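Local coordinates for putative glycosyltransferase (Mannosyltransferase) involved in glycosylating the PBCV-1 major capsid protein (Paramecium bursaria Chlorella virus 1, PDB 2P6W) that probably transfers a sugar from a nucleotide-sugar donor when the viral major capsid protein is glycosylated, this chain being its manganese-binding N-terminal domain, at residues W75-D80 / T122-V127; I105-F110 / K129-I134. All blocks are in the same frame, centred on the assembly; numbering follows the deposited sequence.

Contact 1 (W75-D80 / T122-V127). With MN (manganese (II) ion), chain B.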
loop_
_atom_site.group_PDB
_atom_site.type_symbol
_atom_site.label_atom_id
_atom_site.label_comp_id
_atom_site.label_asym_id
_atom_site.label_seq_id
_atom_site.Cartn_x
_atom_site.Cartn_y
_atom_site.Cartn_z
ATOM N N TRP A 75 -0.762 13.541 -0.514
ATOM C CA TRP A 75 -1.142 12.157 -0.207
ATOM C C TRP A 75 -0.056 11.174 -0.593
ATOM O O TRP A 75 0.405 11.180 -1.743
ATOM C CB TRP A 75 -2.415 11.753 -0.949
ATOM C CG TRP A 75 -3.646 12.321 -0.317
ATOM C CD1 TRP A 75 -4.348 13.418 -0.726
ATOM C CD2 TRP A 75 -4.306 11.836 0.853
ATOM N NE1 TRP A 75 -5.398 13.648 0.123
ATOM C CE2 TRP A 75 -5.406 12.689 1.097
ATOM C CE3 TRP A 75 -4.080 10.769 1.720
ATOM C CZ2 TRP A 75 -6.278 12.498 2.170
ATOM C CZ3 TRP A 75 -4.960 10.588 2.801
ATOM C CH2 TRP A 75 -6.032 11.446 3.007
ATOM N N PHE A 76 0.335 10.335 0.364
ATOM C CA PHE A 76 1.264 9.229 0.115
ATOM C C PHE A 76 0.434 7.980 -0.051
ATOM O O PHE A 76 -0.517 7.763 0.697
ATOM C CB PHE A 76 2.225 9.046 1.290
ATOM C CG PHE A 76 3.167 10.201 1.456
ATOM C CD1 PHE A 76 4.378 10.233 0.765
ATOM C CD2 PHE A 76 2.827 11.269 2.285
ATOM C CE1 PHE A 76 5.238 11.309 0.901
ATOM C CE2 PHE A 76 3.695 12.361 2.425
ATOM C CZ PHE A 76 4.902 12.375 1.722
ATOM N N LEU A 77 0.773 7.171 -1.048
ATOM C CA LEU A 77 0.035 5.938 -1.290
ATOM C C LEU A 77 1.038 4.788 -1.262
ATOM O O LEU A 77 1.858 4.665 -2.167
ATOM C CB LEU A 77 -0.690 6.010 -2.648
ATOM C CG LEU A 77 -1.350 4.712 -3.120
ATOM C CD1 LEU A 77 -2.329 4.180 -2.065
ATOM C CD2 LEU A 77 -2.058 4.914 -4.445
ATOM N N TRP A 78 0.979 3.962 -0.218
ATOM C CA TRP A 78 1.806 2.754 -0.148
ATOM C C TRP A 78 1.139 1.629 -0.935
ATOM O O TRP A 78 -0.045 1.375 -0.716
ATOM C CB TRP A 78 1.963 2.276 1.311
ATOM C CG TRP A 78 2.558 0.908 1.334
ATOM C CD1 TRP A 78 1.897 -0.286 1.438
ATOM C CD2 TRP A 78 3.942 0.581 1.140
ATOM N NE1 TRP A 78 2.786 -1.333 1.335
ATOM C CE2 TRP A 78 4.048 -0.827 1.163
ATOM C CE3 TRP A 78 5.106 1.344 0.957
ATOM C CZ2 TRP A 78 5.273 -1.492 0.997
ATOM C CZ3 TRP A 78 6.333 0.679 0.808
ATOM C CH2 TRP A 78 6.401 -0.725 0.819
ATOM N N LEU A 79 1.893 0.962 -1.814
ATOM C CA LEU A 79 1.452 -0.281 -2.462
ATOM C C LEU A 79 2.463 -1.382 -2.195
ATOM O O LEU A 79 3.672 -1.194 -2.444
ATOM C CB LEU A 79 1.375 -0.097 -3.985
ATOM C CG LEU A 79 0.462 1.003 -4.510
ATOM C CD1 LEU A 79 0.526 1.018 -6.035
ATOM C CD2 LEU A 79 -0.977 0.893 -4.013
ATOM N N ASP A 80 1.992 -2.534 -1.707
ATOM C CA ASP A 80 2.865 -3.719 -1.585
ATOM C C ASP A 80 3.478 -4.010 -2.948
ATOM O O ASP A 80 2.874 -3.707 -3.983
ATOM C CB ASP A 80 2.067 -4.967 -1.190
ATOM C CG ASP A 80 1.705 -5.012 0.283
ATOM O OD1 ASP A 80 2.054 -4.073 1.030
ATOM O OD2 ASP A 80 1.058 -6.007 0.683
ATOM N N THR A 122 -3.692 -3.537 4.671
ATOM C CA THR A 122 -2.881 -2.345 4.413
ATOM C C THR A 122 -1.885 -2.526 3.267
ATOM O O THR A 122 -0.927 -1.759 3.149
ATOM C CB THR A 122 -2.143 -1.865 5.686
ATOM O OG1 THR A 122 -1.410 -2.956 6.253
ATOM C CG2 THR A 122 -3.139 -1.282 6.720
ATOM N N GLY A 123 -2.153 -3.505 2.396
ATOM C CA GLY A 123 -1.365 -3.688 1.171
ATOM C C GLY A 123 -1.507 -2.485 0.244
ATOM O O GLY A 123 -0.662 -2.247 -0.628
ATOM N N VAL A 124 -2.598 -1.741 0.429
ATOM C CA VAL A 124 -2.845 -0.442 -0.224
ATOM C C VAL A 124 -3.301 0.503 0.887
ATOM O O VAL A 124 -4.271 0.195 1.583
ATOM C CB VAL A 124 -3.972 -0.530 -1.281
ATOM C CG1 VAL A 124 -4.185 0.827 -1.922
ATOM C CG2 VAL A 124 -3.598 -1.559 -2.369
ATOM N N LYS A 125 -2.598 1.624 1.060
ATOM C CA LYS A 125 -2.843 2.499 2.214
ATOM C C LYS A 125 -2.495 3.927 1.834
ATOM O O LYS A 125 -1.357 4.209 1.428
ATOM C CB LYS A 125 -1.973 2.063 3.409
ATOM C CG LYS A 125 -2.109 2.927 4.651
ATOM C CD LYS A 125 -1.198 2.444 5.797
ATOM C CE LYS A 125 0.284 2.721 5.521
ATOM N NZ LYS A 125 1.099 2.587 6.814
ATOM N N PHE A 126 -3.483 4.818 1.951
ATOM C CA PHE A 126 -3.307 6.249 1.705
ATOM C C PHE A 126 -3.020 6.936 3.017
ATOM O O PHE A 126 -3.768 6.769 3.976
ATOM C CB PHE A 126 -4.597 6.872 1.158
ATOM C CG PHE A 126 -4.925 6.496 -0.262
ATOM C CD1 PHE A 126 -4.636 7.372 -1.298
ATOM C CD2 PHE A 126 -5.584 5.296 -0.560
ATOM C CE1 PHE A 126 -4.966 7.054 -2.631
ATOM C CE2 PHE A 126 -5.915 4.971 -1.899
ATOM C CZ PHE A 126 -5.613 5.859 -2.918
ATOM N N VAL A 127 -1.950 7.729 3.037
ATOM C CA VAL A 127 -1.509 8.443 4.234
ATOM C C VAL A 127 -1.324 9.924 3.890
ATOM O O VAL A 127 -0.503 10.263 3.035
ATOM C CB VAL A 127 -0.132 7.910 4.719
ATOM C CG1 VAL A 127 0.241 8.551 6.057
ATOM C CG2 VAL A 127 -0.145 6.398 4.846
HETATM MN MN MN B . 0.485 -7.922 -0.115
#

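Contact 2 (I105-F110 / K129-I134)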
loop_
_atom_site.group_PDB
_atom_site.type_symbol
_atom_site.label_atom_id
_atom_site.label_comp_id
_atom_site.label_asym_id
_atom_site.label_seq_id
_atom_site.Cartn_x
_atom_site.Cartn_y
_atom_site.Cartn_z
ATOM N N ILE A 105 -9.471 13.970 6.809
ATOM C CA ILE A 105 -9.017 12.569 6.741
ATOM C C ILE A 105 -7.488 12.450 6.659
ATOM O O ILE A 105 -6.848 13.148 5.856
ATOM C CB ILE A 105 -9.711 11.811 5.579
ATOM C CG1 ILE A 105 -11.237 11.899 5.721
ATOM C CG2 ILE A 105 -9.261 10.337 5.543
ATOM C CD1 ILE A 105 -11.779 11.432 7.095
ATOM N N LEU A 106 -6.926 11.577 7.516
ATOM C CA LEU A 106 -5.486 11.265 7.551
ATOM C C LEU A 106 -5.164 9.914 6.909
ATOM O O LEU A 106 -4.069 9.738 6.399
ATOM C CB LEU A 106 -4.949 11.271 8.982
ATOM C CG LEU A 106 -4.912 12.592 9.756
ATOM C CD1 LEU A 106 -4.683 12.294 11.228
ATOM C CD2 LEU A 106 -3.867 13.566 9.237
ATOM N N TYR A 107 -6.107 8.969 6.945
ATOM C CA TYR A 107 -5.887 7.644 6.349
ATOM C C TYR A 107 -7.094 7.171 5.577
ATOM O O TYR A 107 -8.202 7.262 6.079
ATOM C CB TYR A 107 -5.662 6.612 7.462
ATOM C CG TYR A 107 -4.280 6.615 8.075
ATOM C CD1 TYR A 107 -3.269 5.788 7.573
ATOM C CD2 TYR A 107 -3.985 7.428 9.164
ATOM C CE1 TYR A 107 -1.988 5.795 8.126
ATOM C CE2 TYR A 107 -2.726 7.439 9.721
ATOM C CZ TYR A 107 -1.729 6.629 9.192
ATOM O OH TYR A 107 -0.468 6.647 9.761
ATOM N N HIS A 108 -6.874 6.660 4.365
ATOM C CA HIS A 108 -7.875 5.866 3.672
ATOM C C HIS A 108 -7.374 4.430 3.614
ATOM O O HIS A 108 -6.248 4.183 3.158
ATOM C CB HIS A 108 -8.092 6.394 2.252
ATOM C CG HIS A 108 -8.822 7.694 2.217
ATOM N ND1 HIS A 108 -8.179 8.909 2.188
ATOM C CD2 HIS A 108 -10.142 7.965 2.261
ATOM C CE1 HIS A 108 -9.074 9.878 2.212
ATOM N NE2 HIS A 108 -10.275 9.331 2.235
ATOM N N THR A 109 -8.181 3.500 4.134
ATOM C CA THR A 109 -7.832 2.085 4.181
ATOM C C THR A 109 -8.975 1.254 3.611
ATOM O O THR A 109 -10.031 1.798 3.246
ATOM C CB THR A 109 -7.508 1.640 5.644
ATOM O OG1 THR A 109 -8.652 1.916 6.473
ATOM C CG2 THR A 109 -6.291 2.400 6.151
ATOM N N PHE A 110 -8.764 -0.053 3.520
ATOM C CA PHE A 110 -9.691 -0.961 2.829
ATOM C C PHE A 110 -9.910 -2.223 3.619
ATOM O O PHE A 110 -8.965 -2.782 4.172
ATOM C CB PHE A 110 -9.172 -1.273 1.409
ATOM C CG PHE A 110 -8.858 -0.036 0.664
ATOM C CD1 PHE A 110 -9.871 0.653 0.008
ATOM C CD2 PHE A 110 -7.580 0.514 0.712
ATOM C CE1 PHE A 110 -9.615 1.867 -0.620
ATOM C CE2 PHE A 110 -7.306 1.712 0.091
ATOM C CZ PHE A 110 -8.328 2.406 -0.579
ATOM N N LYS A 129 -0.073 13.779 4.238
ATOM C CA LYS A 129 1.200 14.333 4.704
ATOM C C LYS A 129 1.207 14.654 6.191
ATOM O O LYS A 129 2.260 14.587 6.825
ATOM C CB LYS A 129 1.621 15.559 3.891
ATOM C CG LYS A 129 0.663 16.703 3.962
ATOM C CD LYS A 129 1.397 18.042 3.799
ATOM C CE LYS A 129 0.417 19.211 3.757
ATOM N NZ LYS A 129 -0.155 19.566 5.088
ATOM N N ASP A 130 0.049 15.004 6.750
ATOM C CA ASP A 130 -0.023 15.399 8.160
ATOM C C ASP A 130 0.011 14.195 9.087
ATOM O O ASP A 130 -0.016 14.364 10.304
ATOM C CB ASP A 130 -1.252 16.274 8.443
ATOM C CG ASP A 130 -1.118 17.676 7.844
ATOM O OD1 ASP A 130 0.023 18.156 7.663
ATOM O OD2 ASP A 130 -2.134 18.325 7.566
ATOM N N ALA A 131 0.059 12.994 8.504
ATOM C CA ALA A 131 0.221 11.763 9.286
ATOM C C ALA A 131 1.639 11.189 9.195
ATOM O O ALA A 131 1.888 10.070 9.661
ATOM C CB ALA A 131 -0.809 10.706 8.870
ATOM N N LEU A 132 2.586 11.952 8.639
ATOM C CA LEU A 132 3.960 11.436 8.577
ATOM C C LEU A 132 4.527 11.188 9.973
ATOM O O LEU A 132 5.242 10.204 10.184
ATOM C CB LEU A 132 4.873 12.392 7.822
ATOM C CG LEU A 132 4.712 12.384 6.308
ATOM C CD1 LEU A 132 5.533 13.538 5.736
ATOM C CD2 LEU A 132 5.138 11.060 5.662
ATOM N N GLU A 133 4.190 12.050 10.929
ATOM C CA GLU A 133 4.720 11.863 12.288
ATOM C C GLU A 133 4.075 10.649 12.951
ATOM O O GLU A 133 4.686 9.977 13.790
ATOM C CB GLU A 133 4.511 13.139 13.100
ATOM C CG GLU A 133 5.461 14.242 12.650
ATOM C CD GLU A 133 6.883 13.956 13.068
ATOM O OE1 GLU A 133 7.099 13.653 14.263
ATOM O OE2 GLU A 133 7.778 14.036 12.197
ATOM N N ILE A 134 2.846 10.356 12.542
ATOM C CA ILE A 134 2.175 9.136 12.994
ATOM C C ILE A 134 2.870 7.897 12.463
ATOM O O ILE A 134 3.099 6.943 13.212
ATOM C CB ILE A 134 0.696 9.105 12.581
ATOM C CG1 ILE A 134 -0.054 10.234 13.303
ATOM C CG2 ILE A 134 0.102 7.726 12.883
ATOM C CD1 ILE A 134 -1.536 10.346 12.938
#

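Contact 1 (W75-D80 / T122-V127)
Asp80 OD1, packed 3.4 Å from Gly123 CA, is gripped by two donors. Trp78 NE1 reaches it at 2.9 Å, nearly straight (167° at the hydrogen), within the indole plane and on the lone pair facing away from OD2; Arg59 NH1 adds a salt bridge. The other oxygen, OD2, binds manganese at 2.1 Å, the metal also being held by Asp82 and His195. With the indole and Arg59 on OD1 and manganese on OD2, rotation of the carboxylate is probably restricted.

The two backbones pair antiparallel: the axes of strands 75-79 and 124-127 run at 164° and approach to 4.6 Å. Phe76–Val127 and Trp78–Lys125 are hydrogen-bonded pairs, the shortest hydrogen bond between the segments being Val127 N to Phe76 O at 2.7 Å. Asp80 N continues the pattern to Gly123 O, at 2.9 Å, and so ties the backbone of the metal ligand to the neighbouring segment.

On the Leu77 and Val124 face, CG of Leu77 stands opposite its backbone N (chi1 172°), which brings CD1 over the centre of the Phe126 ring, a CH-pi contact of 3.6 Å to the centroid. CD1 also meets Val124 CG1 at 3.8 Å. A central strand delivering Asp80 and Asp82 to manganese is the DxD arrangement of GT-A glycosyltransferases.

Contact 2 (I105-F110 / K129-I134)
Leu106 and Tyr107 meet Asp130, Ala131 and Ile134 by apolar contacts, with no hydrogen bond spanning the two segments. Leu106 CB faces Ala131 CB at 4.2 Å, the one place where the two backbones draw close (CA atoms 6.0 Å apart). From there the leucine forks. CD2 rests against Asp130 CB at 3.8 Å, just before the helix, while CD1 approaches Ile134 CD1 at 4.1 Å, one turn further on; the leucine and isoleucine side chains cross at about a right angle, so they meet by their terminal methyls and not along their lengths.

Tyr107 takes a different route. Its CG lies beside the backbone N (chi1 -78°) and its ring plane stands about perpendicular to the CA-CB-CG plane (chi2 -92°), which carries the far end of the ring across to the helix although CB itself is not aimed there. CE2 touches Ala131 CB at 3.9 Å, and Ile134 CG2 sits near the ring plane at the phenol edge, 3.4 Å from OH. The isoleucine therefore serves both partners: with CG2 opposite its backbone N and CG1 beside it (chi1 -65°), CG2 goes to the tyrosine and the CD1 end to the leucine. The phenol oxygen has its polar partner in Glu135, which also salt-bridges Lys125.

On the exposed flank, Lys129 NZ reaches Asp130 OD1 at 2.9 Å from above the carboxylate plane, a salt bridge within the turn. Ala131 occupies the N-cap position of helix 132-140, and Val161 of helix 153-164 touches both Tyr107 and Ile134. The start of helix 132-140 and the turn before it thus pack on the beginning of strand 107-110, which neighbours the strand the helix follows, in the alpha/beta GT-A fold.

The two contacts interlock along the chain: 75-80, 105-110, 122-127 and 129-134 come in that order, so the segments of the two contacts alternate. Their centres are 9 Å apart. Contact 1 lies about 3 Å from the middle of the chain and contact 2 about 12 Å, nearer the periphery. Strand 124-128 joins them, pairing with strand 75-79 on one side and strand 107-110 on the other before the chain enters helix 132-140. Phe126 N probably hydrogen-bonds His108 O at 3.1 Å, and Trp75 packs against His108. The sheet whose central strand leads to Asp80, one of the manganese ligands, thus continues through strand 124-128 to strand 107-110, whose first residue meets the helix start.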